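Local coordinates for protein putative Xylose isomerase (Rhodospirillum rubrum, PDB 3QXB) that probably acts as a sugar isomerase of the xylose isomerase-like TIM-barrel family, holding iron or manganese ions at its metal-binding sites, at residues His100-Thr105 / Gly136-Ala141. Sequence-based numbering, arbitrary orientation.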
loop_
_atom_site.group_PDB
_atom_site.type_symbol
_atom_site.label_atom_id
_atom_site.label_comp_id
_atom_site.label_asym_id
_atom_site.label_seq_id
_atom_site.Cartn_x
_atom_site.Cartn_y
_atom_site.Cartn_z
ATOM N N HIS A 100 -11.164 6.505 4.293
ATOM C CA HIS A 100 -12.365 5.798 4.684
ATOM C C HIS A 100 -13.296 6.609 5.610
ATOM O O HIS A 100 -13.718 7.724 5.240
ATOM C CB HIS A 100 -11.985 4.416 5.249
ATOM C CG HIS A 100 -11.225 3.566 4.271
ATOM N ND1 HIS A 100 -11.714 3.254 3.018
ATOM C CD2 HIS A 100 -10.006 2.973 4.361
ATOM C CE1 HIS A 100 -10.822 2.508 2.381
ATOM N NE2 HIS A 100 -9.783 2.322 3.175
ATOM N N PHE A 101 -13.599 6.046 6.779
ATOM C CA PHE A 101 -14.663 6.534 7.636
ATOM C C PHE A 101 -14.434 7.900 8.247
ATOM O O PHE A 101 -15.400 8.568 8.656
ATOM C CB PHE A 101 -14.992 5.513 8.730
ATOM C CG PHE A 101 -15.476 4.197 8.189
ATOM C CD1 PHE A 101 -16.825 4.056 7.818
ATOM C CD2 PHE A 101 -14.582 3.123 7.980
ATOM C CE1 PHE A 101 -17.291 2.860 7.316
ATOM C CE2 PHE A 101 -15.020 1.928 7.456
ATOM C CZ PHE A 101 -16.380 1.782 7.126
ATOM N N LEU A 102 -13.189 8.349 8.283
ATOM C CA LEU A 102 -12.901 9.706 8.824
ATOM C C LEU A 102 -12.541 10.745 7.733
ATOM O O LEU A 102 -12.132 11.882 8.028
ATOM C CB LEU A 102 -11.847 9.622 9.915
ATOM C CG LEU A 102 -12.173 8.666 11.070
ATOM C CD1 LEU A 102 -11.063 8.671 12.129
ATOM C CD2 LEU A 102 -13.498 8.957 11.759
ATOM N N ALA A 103 -12.770 10.370 6.472
ATOM C CA ALA A 103 -12.456 11.221 5.334
ATOM C C ALA A 103 -13.214 12.571 5.363
ATOM O O ALA A 103 -14.245 12.706 6.005
ATOM C CB ALA A 103 -12.752 10.444 4.000
ATOM N N PRO A 104 -12.708 13.575 4.642
ATOM C CA PRO A 104 -13.250 14.921 4.804
ATOM C C PRO A 104 -14.539 15.246 4.010
ATOM O O PRO A 104 -15.086 16.310 4.198
ATOM C CB PRO A 104 -12.087 15.816 4.357
ATOM C CG PRO A 104 -11.358 14.945 3.313
ATOM C CD PRO A 104 -11.417 13.575 3.952
ATOM N N THR A 105 -15.031 14.349 3.155
ATOM C CA THR A 105 -16.347 14.529 2.528
ATOM C C THR A 105 -17.192 13.310 2.809
ATOM O O THR A 105 -16.649 12.192 3.040
ATOM C CB THR A 105 -16.278 14.709 1.012
ATOM O OG1 THR A 105 -15.940 13.450 0.405
ATOM C CG2 THR A 105 -15.240 15.850 0.594
ATOM N N GLY A 136 -10.011 4.514 10.102
ATOM C CA GLY A 136 -9.950 5.570 9.067
ATOM C C GLY A 136 -9.071 6.719 9.490
ATOM O O GLY A 136 -8.402 6.657 10.535
ATOM N N SER A 137 -9.067 7.780 8.696
ATOM C CA SER A 137 -8.072 8.809 8.858
ATOM C C SER A 137 -8.591 10.191 8.550
ATOM O O SER A 137 -9.252 10.389 7.538
ATOM C CB SER A 137 -6.904 8.461 7.912
ATOM O OG SER A 137 -5.826 9.338 8.058
ATOM N N TYR A 138 -8.258 11.165 9.397
ATOM C CA TYR A 138 -8.621 12.561 9.153
ATOM C C TYR A 138 -7.641 13.216 8.220
ATOM O O TYR A 138 -6.460 12.935 8.253
ATOM C CB TYR A 138 -8.635 13.379 10.451
ATOM C CG TYR A 138 -9.727 13.012 11.412
ATOM C CD1 TYR A 138 -11.063 13.283 11.128
ATOM C CD2 TYR A 138 -9.422 12.390 12.640
ATOM C CE1 TYR A 138 -12.080 12.929 12.030
ATOM C CE2 TYR A 138 -10.439 12.062 13.555
ATOM C CZ TYR A 138 -11.761 12.313 13.234
ATOM O OH TYR A 138 -12.733 11.987 14.150
ATOM N N SER A 139 -8.128 14.153 7.437
ATOM C CA SER A 139 -7.255 14.981 6.628
ATOM C C SER A 139 -6.429 15.879 7.562
ATOM O O SER A 139 -6.756 16.017 8.738
ATOM C CB SER A 139 -8.058 15.824 5.624
ATOM O OG SER A 139 -8.747 16.884 6.262
ATOM N N ALA A 140 -5.380 16.486 7.032
ATOM C CA ALA A 140 -4.497 17.359 7.795
ATOM C C ALA A 140 -5.242 18.533 8.440
ATOM O O ALA A 140 -5.008 18.845 9.595
ATOM C CB ALA A 140 -3.358 17.893 6.877
ATOM N N ALA A 141 -6.122 19.186 7.683
ATOM C CA ALA A 141 -6.957 20.281 8.195
ATOM C C ALA A 141 -7.965 19.791 9.267
ATOM O O ALA A 141 -8.047 20.362 10.371
ATOM C CB ALA A 141 -7.694 20.998 7.018
HETATM O O HOH W 1 -11.078 14.385 7.201
#
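In both Leu102 (chi1 -55°) and Tyr138 (chi1 -68°) the first torsion sets CG beside the backbone N and anti to the carbonyl carbon, and the two side chains meet with a leucine methyl over an aromatic face. Leu102 CD1 lies 4.0 Å from the centroid of the Tyr138 ring, 23° off its normal, a CH-pi contact shifted toward the CE2 rim, while Leu102 CD2 sits 3.9 Å from Tyr138 OH. A branched leucine suits this place: one methyl covers the ring, the other reaches its hydroxyl end, and CB packs 3.6 Å from Ser137 N. Gly136 suits its place because a CB would run into the backbone N of Phe101 and of Leu102, and its backbone angles would also jam that CB against the preceding carbonyl O. In the eight-stranded barrel, residues 136-141 follow strand 130-133, and residues 100-105, with a type I turn from His100 to Ala103, lead into helix 106-125, so the contact joins consecutive beta-alpha loops. One water bridges them, donating to Leu102 O at 2.8 Å and accepting from Ser139 N at 3.0 Å. Leu102 O and Ser137 O, two acceptors, are 3.3 Å apart; Asn99 ND2 donates to the latter. The Tyr138 hydroxyl is hydrogen-bonded to Arg149 O, so replacement by an alanine would probably leave that carbonyl without this partner and take the aromatic face away from Leu102 CD1. Farther along, the Pro104 ring lays CB 4.0 Å from Ser139 OG, whose short hydroxyl side chain caps Asp142 N, just as Thr105 caps helix 106-125 through Leu108 N.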